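Local coordinates for protein streptokinase domain B (Streptococcus dysgalactiae subsp. equisimilis, PDB 1QQR) that forms the central domain of streptokinase, a non-proteolytic activator of plasminogen, and probably contributes to that activation in fibrinolysis, at residues A[1-9]-A[94-102]; A[14-25]-A[53-64]. One frame throughout, in Å; residues are numbered along the deposited sequence.

Contact 1: residues A[1-9]-A[94-102]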
loop_
_atom_site.group_PDB
_atom_site.type_symbol
_atom_site.label_atom_id
_atom_site.label_comp_id
_atom_site.label_asym_id
_atom_site.label_seq_id
_atom_site.Cartn_x
_atom_site.Cartn_y
_atom_site.Cartn_z
ATOM N N ILE A 1 7.469 -8.429 -23.660
ATOM C CA ILE A 1 7.262 -9.208 -22.407
ATOM C C ILE A 1 7.554 -10.703 -22.652
ATOM O O ILE A 1 6.677 -11.481 -23.035
ATOM C CB ILE A 1 5.818 -8.974 -21.877
ATOM C CG1 ILE A 1 5.775 -9.269 -20.382
ATOM C CG2 ILE A 1 4.790 -9.777 -22.680
ATOM C CD1 ILE A 1 6.464 -8.202 -19.567
ATOM N N GLN A 2 8.806 -11.092 -22.418
ATOM C CA GLN A 2 9.278 -12.458 -22.650
ATOM C C GLN A 2 8.915 -13.528 -21.620
ATOM O O GLN A 2 8.328 -14.558 -21.954
ATOM C CB GLN A 2 10.799 -12.428 -22.817
ATOM C CG GLN A 2 11.270 -11.516 -23.945
ATOM C CD GLN A 2 12.727 -11.099 -23.804
ATOM O OE1 GLN A 2 13.628 -11.939 -23.734
ATOM N NE2 GLN A 2 12.963 -9.789 -23.764
ATOM N N ASN A 3 9.284 -13.288 -20.370
ATOM C CA ASN A 3 9.024 -14.237 -19.298
ATOM C C ASN A 3 8.131 -13.576 -18.260
ATOM O O ASN A 3 8.607 -13.020 -17.276
ATOM C CB ASN A 3 10.348 -14.652 -18.662
ATOM C CG ASN A 3 11.520 -14.475 -19.607
ATOM O OD1 ASN A 3 11.559 -15.073 -20.687
ATOM N ND2 ASN A 3 12.479 -13.639 -19.215
ATOM N N GLN A 4 6.831 -13.643 -18.490
ATOM C CA GLN A 4 5.866 -13.039 -17.598
ATOM C C GLN A 4 6.014 -13.539 -16.170
ATOM O O GLN A 4 6.094 -14.744 -15.929
ATOM C CB GLN A 4 4.457 -13.345 -18.093
ATOM C CG GLN A 4 3.358 -12.587 -17.377
ATOM C CD GLN A 4 1.987 -13.024 -17.834
ATOM O OE1 GLN A 4 1.505 -14.093 -17.450
ATOM N NE2 GLN A 4 1.352 -12.208 -18.675
ATOM N N ALA A 5 6.043 -12.607 -15.221
ATOM C CA ALA A 5 6.149 -12.975 -13.817
ATOM C C ALA A 5 5.093 -14.043 -13.537
ATOM O O ALA A 5 3.991 -13.989 -14.069
ATOM C CB ALA A 5 5.916 -11.756 -12.948
ATOM N N LYS A 6 5.424 -15.009 -12.699
ATOM C CA LYS A 6 4.504 -16.086 -12.388
ATOM C C LYS A 6 3.643 -15.777 -11.165
ATOM O O LYS A 6 2.641 -16.453 -10.897
ATOM C CB LYS A 6 5.319 -17.360 -12.144
ATOM C CG LYS A 6 6.299 -17.654 -13.293
ATOM C CD LYS A 6 7.420 -18.604 -12.900
ATOM C CE LYS A 6 8.484 -18.648 -13.994
ATOM N NZ LYS A 6 9.691 -19.438 -13.601
ATOM N N SER A 7 4.027 -14.733 -10.439
ATOM C CA SER A 7 3.335 -14.381 -9.219
ATOM C C SER A 7 3.747 -12.986 -8.793
ATOM O O SER A 7 4.825 -12.514 -9.147
ATOM C CB SER A 7 3.770 -15.352 -8.130
ATOM O OG SER A 7 2.676 -15.858 -7.415
ATOM N N VAL A 8 2.895 -12.322 -8.029
ATOM C CA VAL A 8 3.262 -11.017 -7.511
ATOM C C VAL A 8 2.846 -10.948 -6.050
ATOM O O VAL A 8 1.658 -11.044 -5.734
ATOM C CB VAL A 8 2.617 -9.886 -8.313
ATOM C CG1 VAL A 8 2.860 -8.548 -7.630
ATOM C CG2 VAL A 8 3.231 -9.846 -9.681
ATOM N N ASP A 9 3.822 -10.848 -5.151
ATOM C CA ASP A 9 3.490 -10.734 -3.721
ATOM C C ASP A 9 3.070 -9.285 -3.549
ATOM O O ASP A 9 3.849 -8.374 -3.855
ATOM C CB ASP A 9 4.701 -10.959 -2.807
ATOM C CG ASP A 9 5.145 -12.400 -2.754
ATOM O OD1 ASP A 9 4.301 -13.288 -2.967
ATOM O OD2 ASP A 9 6.342 -12.629 -2.476
ATOM N N ARG A 94 -5.254 -3.421 -10.982
ATOM C CA ARG A 94 -5.036 -4.701 -11.651
ATOM C C ARG A 94 -3.543 -4.973 -11.545
ATOM O O ARG A 94 -2.736 -4.119 -11.886
ATOM C CB ARG A 94 -5.454 -4.591 -13.124
ATOM C CG ARG A 94 -5.385 -5.884 -13.897
ATOM C CD ARG A 94 -5.411 -5.624 -15.403
ATOM N NE ARG A 94 -5.316 -6.863 -16.176
ATOM C CZ ARG A 94 -4.983 -6.928 -17.463
ATOM N NH1 ARG A 94 -4.703 -5.821 -18.143
ATOM N NH2 ARG A 94 -4.933 -8.107 -18.071
ATOM N N VAL A 95 -3.166 -6.145 -11.056
ATOM C CA VAL A 95 -1.746 -6.443 -10.932
ATOM C C VAL A 95 -1.098 -6.390 -12.294
ATOM O O VAL A 95 -1.315 -7.258 -13.139
ATOM C CB VAL A 95 -1.522 -7.804 -10.303
ATOM C CG1 VAL A 95 -0.039 -8.105 -10.243
ATOM C CG2 VAL A 95 -2.126 -7.818 -8.912
ATOM N N LYS A 96 -0.320 -5.332 -12.482
ATOM C CA LYS A 96 0.414 -5.022 -13.705
ATOM C C LYS A 96 1.276 -6.179 -14.243
ATOM O O LYS A 96 1.938 -6.887 -13.480
ATOM C CB LYS A 96 1.273 -3.792 -13.412
ATOM C CG LYS A 96 2.055 -3.204 -14.537
ATOM C CD LYS A 96 2.836 -2.015 -13.987
ATOM C CE LYS A 96 3.829 -1.430 -14.986
ATOM N NZ LYS A 96 3.223 -0.395 -15.892
ATOM N N ASN A 97 1.246 -6.364 -15.564
ATOM C CA ASN A 97 2.016 -7.414 -16.239
ATOM C C ASN A 97 3.487 -7.056 -16.170
ATOM O O ASN A 97 3.864 -5.883 -16.249
ATOM C CB ASN A 97 1.605 -7.526 -17.715
ATOM C CG ASN A 97 1.965 -8.868 -18.329
ATOM O OD1 ASN A 97 2.546 -9.744 -17.679
ATOM N ND2 ASN A 97 1.608 -9.041 -19.592
ATOM N N ARG A 98 4.329 -8.064 -16.021
ATOM C CA ARG A 98 5.748 -7.792 -15.939
ATOM C C ARG A 98 6.625 -9.000 -16.201
ATOM O O ARG A 98 6.200 -10.166 -16.142
ATOM C CB ARG A 98 6.100 -7.217 -14.551
ATOM C CG ARG A 98 6.089 -8.280 -13.439
ATOM C CD ARG A 98 5.934 -7.671 -12.050
ATOM N NE ARG A 98 4.605 -7.096 -11.827
ATOM C CZ ARG A 98 4.265 -6.368 -10.760
ATOM N NH1 ARG A 98 5.160 -6.106 -9.812
ATOM N NH2 ARG A 98 3.012 -5.937 -10.612
ATOM N N GLU A 99 7.882 -8.672 -16.457
ATOM C CA GLU A 99 8.938 -9.632 -16.702
ATOM C C GLU A 99 9.229 -10.304 -15.361
ATOM O O GLU A 99 9.202 -9.646 -14.328
ATOM C CB GLU A 99 10.163 -8.873 -17.199
ATOM C CG GLU A 99 11.051 -9.681 -18.093
ATOM C CD GLU A 99 10.365 -10.079 -19.374
ATOM O OE1 GLU A 99 10.005 -9.175 -20.154
ATOM O OE2 GLU A 99 10.190 -11.294 -19.591
ATOM N N GLN A 100 9.490 -11.605 -15.372
ATOM C CA GLN A 100 9.778 -12.354 -14.145
ATOM C C GLN A 100 11.080 -11.855 -13.524
ATOM O O GLN A 100 12.090 -11.744 -14.203
ATOM C CB GLN A 100 9.901 -13.846 -14.456
ATOM C CG GLN A 100 10.463 -14.679 -13.329
ATOM C CD GLN A 100 9.476 -14.876 -12.204
ATOM O OE1 GLN A 100 8.329 -15.250 -12.438
ATOM N NE2 GLN A 100 9.920 -14.649 -10.971
ATOM N N ALA A 101 11.050 -11.569 -12.227
ATOM C CA ALA A 101 12.234 -11.066 -11.527
ATOM C C ALA A 101 13.324 -12.116 -11.305
ATOM O O ALA A 101 13.037 -13.309 -11.096
ATOM C CB ALA A 101 11.829 -10.494 -10.166
ATOM N N TYR A 102 14.574 -11.662 -11.323
ATOM C CA TYR A 102 15.693 -12.555 -11.036
ATOM C C TYR A 102 16.915 -11.761 -10.606
ATOM O O TYR A 102 17.012 -10.562 -10.860
ATOM C CB TYR A 102 16.090 -13.378 -12.264
ATOM C CG TYR A 102 16.818 -12.553 -13.293
ATOM C CD1 TYR A 102 16.115 -11.744 -14.179
ATOM C CD2 TYR A 102 18.225 -12.521 -13.332
ATOM C CE1 TYR A 102 16.772 -10.913 -15.082
ATOM C CE2 TYR A 102 18.903 -11.692 -14.245
ATOM C CZ TYR A 102 18.163 -10.897 -15.112
ATOM O OH TYR A 102 18.792 -10.104 -16.024
HETATM O O HOH W 1 7.521 -14.009 -9.261
#
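Val8 lays its CG2 methyl over one face of the Arg98 guanidinium, 3.7 Å from NE, at the point where the N-terminal arm of a beta-grasp domain, the fold of the staphylokinase/streptokinase family, enters its first long strand. The arm, residues 1-7, runs beside the loop that follows strand 92-94. Arg98 folds back at chi3 (69°), so that NE and NH2 both reach Lys96 O from the same face of that carbonyl, close to the guanidinium plane. Salt bridges to Asp118 and Asp77 occupy its terminal nitrogens, so the rotation of the planar group is fixed where the valine methyl lies on it. Val8 and Val95 also meet tip to tip, Val8 CG2 lying 3.7 Å from Val95 CG1.

Further out, the backbones join in a single beta bridge between Gln4 and Glu99. Ala5 N donates to Arg98 O at 2.6 Å and Gln100 N to Asn3 O at 2.5 Å, one on each side of the bridge. Toward the chain end the Glu99 carboxylate curls back, bent at chi2, and presents both oxygens to the arm: OE1 takes Gln2 N through its syn lone pair, and OE2 lies so near Asn3 N that the modelled length is doubtful, though the direction suits a bond. Ile1 CD1 lies against the backbone at Glu99 N. Gln4 NE2 makes a weak bond to Asn97 OD1, the two amide planes standing 65° apart.

Beside the bridge, the Gln100 side chain turns at chi2 and crosses that of Lys6, whose amine pairs with Glu113; Gln100 OE1 accepts from Lys6 N at 2.9 Å, and Gln100 NE2 donates to a water that in turn donates to Ser7 O.

Contact 2: residues A[14-25]-A[53-64]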
loop_
_atom_site.group_PDB
_atom_site.type_symbol
_atom_site.label_atom_id
_atom_site.label_comp_id
_atom_site.label_asym_id
_atom_site.label_seq_id
_atom_site.Cartn_x
_atom_site.Cartn_y
_atom_site.Cartn_z
ATOM N N VAL A 14 0.909 1.598 5.097
ATOM C CA VAL A 14 0.018 2.726 5.285
ATOM C C VAL A 14 0.527 3.677 6.362
ATOM O O VAL A 14 1.052 3.253 7.391
ATOM C CB VAL A 14 -1.413 2.240 5.676
ATOM C CG1 VAL A 14 -1.369 1.475 6.971
ATOM C CG2 VAL A 14 -2.363 3.418 5.791
ATOM N N GLN A 15 0.375 4.968 6.089
ATOM C CA GLN A 15 0.761 6.026 7.008
ATOM C C GLN A 15 -0.551 6.728 7.436
ATOM O O GLN A 15 -1.448 6.952 6.610
ATOM C CB GLN A 15 1.715 7.000 6.296
ATOM C CG GLN A 15 1.788 8.391 6.934
ATOM C CD GLN A 15 2.758 9.343 6.220
ATOM O OE1 GLN A 15 2.695 9.529 4.990
ATOM N NE2 GLN A 15 3.652 9.959 6.993
ATOM N N PHE A 16 -0.668 7.070 8.717
ATOM C CA PHE A 16 -1.883 7.713 9.214
ATOM C C PHE A 16 -1.607 9.108 9.727
ATOM O O PHE A 16 -0.701 9.291 10.536
ATOM C CB PHE A 16 -2.488 6.895 10.357
ATOM C CG PHE A 16 -2.959 5.523 9.952
ATOM C CD1 PHE A 16 -2.321 4.387 10.424
ATOM C CD2 PHE A 16 -4.075 5.366 9.134
ATOM C CE1 PHE A 16 -2.791 3.105 10.091
ATOM C CE2 PHE A 16 -4.553 4.095 8.797
ATOM C CZ PHE A 16 -3.908 2.962 9.278
ATOM N N THR A 17 -2.380 10.092 9.270
ATOM C CA THR A 17 -2.203 11.466 9.742
ATOM C C THR A 17 -3.466 11.995 10.423
ATOM O O THR A 17 -4.496 12.176 9.788
ATOM C CB THR A 17 -1.817 12.412 8.598
ATOM O OG1 THR A 17 -0.650 11.907 7.946
ATOM C CG2 THR A 17 -1.496 13.809 9.147
ATOM N N PRO A 18 -3.392 12.247 11.737
ATOM C CA PRO A 18 -4.510 12.755 12.543
ATOM C C PRO A 18 -4.833 14.201 12.207
ATOM O O PRO A 18 -3.923 14.997 12.034
ATOM C CB PRO A 18 -3.995 12.589 13.965
ATOM C CG PRO A 18 -2.550 12.859 13.814
ATOM C CD PRO A 18 -2.188 12.068 12.572
ATOM N N LEU A 19 -6.120 14.535 12.098
ATOM C CA LEU A 19 -6.524 15.897 11.766
ATOM C C LEU A 19 -5.958 16.929 12.738
ATOM O O LEU A 19 -5.542 18.003 12.315
ATOM C CB LEU A 19 -8.043 16.003 11.651
ATOM C CG LEU A 19 -8.629 15.557 10.290
ATOM C CD1 LEU A 19 -7.616 15.815 9.173
ATOM C CD2 LEU A 19 -8.965 14.092 10.312
ATOM N N ASN A 20 -5.945 16.626 14.032
ATOM C CA ASN A 20 -5.298 17.525 14.985
ATOM C C ASN A 20 -4.278 16.671 15.765
ATOM O O ASN A 20 -4.543 15.507 16.083
ATOM C CB ASN A 20 -6.309 18.267 15.891
ATOM C CG ASN A 20 -7.283 17.348 16.594
ATOM O OD1 ASN A 20 -6.899 16.563 17.464
ATOM N ND2 ASN A 20 -8.563 17.456 16.234
ATOM N N PRO A 21 -3.090 17.242 16.066
ATOM C CA PRO A 21 -1.963 16.615 16.779
ATOM C C PRO A 21 -2.206 15.511 17.805
ATOM O O PRO A 21 -3.214 15.498 18.504
ATOM C CB PRO A 21 -1.223 17.812 17.390
ATOM C CG PRO A 21 -2.283 18.863 17.492
ATOM C CD PRO A 21 -2.980 18.708 16.169
ATOM N N ASP A 22 -1.254 14.583 17.867
ATOM C CA ASP A 22 -1.262 13.461 18.804
ATOM C C ASP A 22 0.104 12.777 18.717
ATOM O O ASP A 22 0.527 12.349 17.644
ATOM C CB ASP A 22 -2.363 12.454 18.463
ATOM C CG ASP A 22 -2.379 11.257 19.418
ATOM O OD1 ASP A 22 -1.302 10.672 19.679
ATOM O OD2 ASP A 22 -3.468 10.891 19.906
ATOM N N ASP A 23 0.788 12.676 19.851
ATOM C CA ASP A 23 2.113 12.067 19.904
ATOM C C ASP A 23 2.191 10.612 19.466
ATOM O O ASP A 23 3.113 10.235 18.744
ATOM C CB ASP A 23 2.698 12.185 21.313
ATOM C CG ASP A 23 3.016 13.615 21.690
ATOM O OD1 ASP A 23 3.605 14.330 20.845
ATOM O OD2 ASP A 23 2.686 14.019 22.828
ATOM N N ASP A 24 1.236 9.796 19.905
ATOM C CA ASP A 24 1.232 8.377 19.552
ATOM C C ASP A 24 1.591 8.142 18.090
ATOM O O ASP A 24 2.111 7.078 17.732
ATOM C CB ASP A 24 -0.133 7.760 19.863
ATOM C CG ASP A 24 -0.485 7.844 21.338
ATOM O OD1 ASP A 24 0.305 7.331 22.166
ATOM O OD2 ASP A 24 -1.549 8.422 21.664
ATOM N N PHE A 25 1.312 9.137 17.249
ATOM C CA PHE A 25 1.631 9.038 15.831
ATOM C C PHE A 25 3.053 9.544 15.595
ATOM O O PHE A 25 3.270 10.648 15.091
ATOM C CB PHE A 25 0.620 9.824 14.987
ATOM C CG PHE A 25 -0.750 9.197 14.953
ATOM C CD1 PHE A 25 -1.668 9.438 15.970
ATOM C CD2 PHE A 25 -1.104 8.322 13.932
ATOM C CE1 PHE A 25 -2.909 8.808 15.974
ATOM C CE2 PHE A 25 -2.341 7.688 13.929
ATOM C CZ PHE A 25 -3.244 7.931 14.949
ATOM N N ALA A 53 -6.719 -0.958 5.902
ATOM C CA ALA A 53 -6.213 0.172 6.659
ATOM C C ALA A 53 -6.993 0.345 7.981
ATOM O O ALA A 53 -6.399 0.547 9.036
ATOM C CB ALA A 53 -6.290 1.453 5.802
ATOM N N GLN A 54 -8.317 0.244 7.924
ATOM C CA GLN A 54 -9.132 0.405 9.118
ATOM C C GLN A 54 -8.727 -0.645 10.146
ATOM O O GLN A 54 -8.578 -0.337 11.322
ATOM C CB GLN A 54 -10.630 0.290 8.769
ATOM C CG GLN A 54 -11.625 0.536 9.938
ATOM C CD GLN A 54 -11.426 1.902 10.642
ATOM O OE1 GLN A 54 -11.602 2.967 10.034
ATOM N NE2 GLN A 54 -11.058 1.862 11.931
ATOM N N SER A 55 -8.502 -1.882 9.717
ATOM C CA SER A 55 -8.136 -2.898 10.692
ATOM C C SER A 55 -6.749 -2.621 11.274
ATOM O O SER A 55 -6.523 -2.799 12.477
ATOM C CB SER A 55 -8.235 -4.309 10.083
ATOM O OG SER A 55 -7.019 -4.763 9.512
ATOM N N ILE A 56 -5.815 -2.165 10.447
ATOM C CA ILE A 56 -4.488 -1.857 10.966
ATOM C C ILE A 56 -4.596 -0.683 11.942
ATOM O O ILE A 56 -3.958 -0.684 12.998
ATOM C CB ILE A 56 -3.534 -1.503 9.837
ATOM C CG1 ILE A 56 -3.169 -2.783 9.081
ATOM C CG2 ILE A 56 -2.317 -0.783 10.388
ATOM C CD1 ILE A 56 -2.294 -2.573 7.895
ATOM N N LEU A 57 -5.421 0.305 11.580
ATOM C CA LEU A 57 -5.650 1.481 12.413
ATOM C C LEU A 57 -6.228 1.056 13.769
ATOM O O LEU A 57 -5.837 1.581 14.802
ATOM C CB LEU A 57 -6.626 2.459 11.728
ATOM C CG LEU A 57 -6.909 3.731 12.547
ATOM C CD1 LEU A 57 -5.590 4.509 12.742
ATOM C CD2 LEU A 57 -7.942 4.610 11.843
ATOM N N ASN A 58 -7.154 0.105 13.763
ATOM C CA ASN A 58 -7.744 -0.373 15.008
ATOM C C ASN A 58 -6.678 -0.939 15.931
ATOM O O ASN A 58 -6.620 -0.571 17.100
ATOM C CB ASN A 58 -8.805 -1.448 14.740
ATOM C CG ASN A 58 -10.093 -0.874 14.162
ATOM O OD1 ASN A 58 -10.961 -1.618 13.684
ATOM N ND2 ASN A 58 -10.229 0.454 14.208
ATOM N N LYS A 59 -5.822 -1.816 15.412
ATOM C CA LYS A 59 -4.784 -2.413 16.246
ATOM C C LYS A 59 -3.794 -1.402 16.798
ATOM O O LYS A 59 -3.576 -1.351 18.000
ATOM C CB LYS A 59 -4.002 -3.478 15.483
ATOM C CG LYS A 59 -4.835 -4.620 14.942
ATOM C CD LYS A 59 -3.943 -5.623 14.190
ATOM C CE LYS A 59 -4.744 -6.756 13.549
ATOM N NZ LYS A 59 -3.860 -7.727 12.829
ATOM N N ASN A 60 -3.198 -0.590 15.932
ATOM C CA ASN A 60 -2.204 0.381 16.388
ATOM C C ASN A 60 -2.738 1.642 17.031
ATOM O O ASN A 60 -2.061 2.235 17.858
ATOM C CB ASN A 60 -1.290 0.800 15.240
ATOM C CG ASN A 60 -0.587 -0.369 14.599
ATOM O OD1 ASN A 60 -0.237 -1.345 15.263
ATOM N ND2 ASN A 60 -0.354 -0.268 13.302
ATOM N N HIS A 61 -3.939 2.066 16.657
ATOM C CA HIS A 61 -4.480 3.295 17.217
ATOM C C HIS A 61 -5.951 3.214 17.568
ATOM O O HIS A 61 -6.802 3.829 16.910
ATOM C CB HIS A 61 -4.236 4.440 16.249
ATOM C CG HIS A 61 -2.791 4.647 15.924
ATOM N ND1 HIS A 61 -2.234 4.256 14.726
ATOM C CD2 HIS A 61 -1.789 5.205 16.640
ATOM C CE1 HIS A 61 -0.950 4.570 14.716
ATOM N NE2 HIS A 61 -0.657 5.147 15.867
ATOM N N PRO A 62 -6.270 2.457 18.629
ATOM C CA PRO A 62 -7.651 2.286 19.087
ATOM C C PRO A 62 -8.231 3.672 19.423
ATOM O O PRO A 62 -7.547 4.532 19.986
ATOM C CB PRO A 62 -7.489 1.371 20.301
ATOM C CG PRO A 62 -6.172 1.820 20.866
ATOM C CD PRO A 62 -5.311 1.944 19.630
ATOM N N GLY A 63 -9.481 3.898 19.049
ATOM C CA GLY A 63 -10.077 5.198 19.295
ATOM C C GLY A 63 -10.091 6.107 18.069
ATOM O O GLY A 63 -10.799 7.121 18.066
ATOM N N TYR A 64 -9.315 5.768 17.037
ATOM C CA TYR A 64 -9.282 6.570 15.816
ATOM C C TYR A 64 -10.013 5.854 14.700
ATOM O O TYR A 64 -10.211 4.648 14.764
ATOM C CB TYR A 64 -7.845 6.830 15.362
ATOM C CG TYR A 64 -7.124 7.922 16.115
ATOM C CD1 TYR A 64 -6.590 7.694 17.380
ATOM C CD2 TYR A 64 -6.982 9.190 15.563
ATOM C CE1 TYR A 64 -5.932 8.704 18.076
ATOM C CE2 TYR A 64 -6.328 10.213 16.253
ATOM C CZ TYR A 64 -5.805 9.962 17.504
ATOM O OH TYR A 64 -5.141 10.964 18.175
#
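Packing of the single helix against the sheet, the defining layer of the beta-grasp fold, is the setting here, and an aromatic cluster of Phe25, His61 and Tyr64 extends it past the helix end. Strand 14-18 and helix 53-60 cross at -64° with their axes 9.9 Å apart. In the interface between them Phe16 is clasped on both faces: Leu57 CD1 sits over the ring centre, 3.8 Å from the centroid and almost on the ring normal, while Val14 CG2 lies nearer the rim on the opposite face. Leu57 CG is anti to its backbone nitrogen, which carries that methyl over the ring. Ile56 CG2 meets the ring edge in its plane, and Phe16 CZ approaches Ala53 O at 3.5 Å.

Beyond the helix, a type II turn from His61 to Tyr64 leads into the next strand. Phe25, reaching back from the loop after strand 14-18, stacks face to face on the His61 ring with centroids 3.9 Å apart and planes at 14°. The same phenyl group points its edge at Tyr64 in a T-shaped pair: Phe25 CE1 stands 3.5 Å from Tyr64 CZ, the planes at 71°. Pro18 CD covers the face of Phe25 turned away from the histidine.

At the far end of the tyrosine, Tyr64 OH donates to Asp22 OD2; the modelled 2.4 Å is very short and its exact length doubtful. The carboxylate is turned well away from the ring plane, with OD2 near that plane. Lys128 lies close to both partners through weak interactions. The loop thus meets the turn through a stacked pair, a T-shaped pair and a phenol-carboxylate bond of doubtful length, and the long, weak pairing with Lys128 may add some stabilisation to the carboxylate charge.

From the N terminus, the arm enters strand 8-18, the element both contacts share: contact 1 uses its beginning, contact 2 its end and the loop that follows. Contact 2 closes the shorter loop, bringing residues 53-64 back to 14-25 after strands 33-38 and 43-45 and the first part of the helix. Contact 1 closes much later, when residues 94-102 return to the N-terminal arm, so the shorter closure lies wholly within the longer one and the two do not cross. Their centres are about 34 Å apart, on opposite sides of the chain's centre: one ties the arm to a connecting loop, the other the helix and the turn after it to the strand end and its loop.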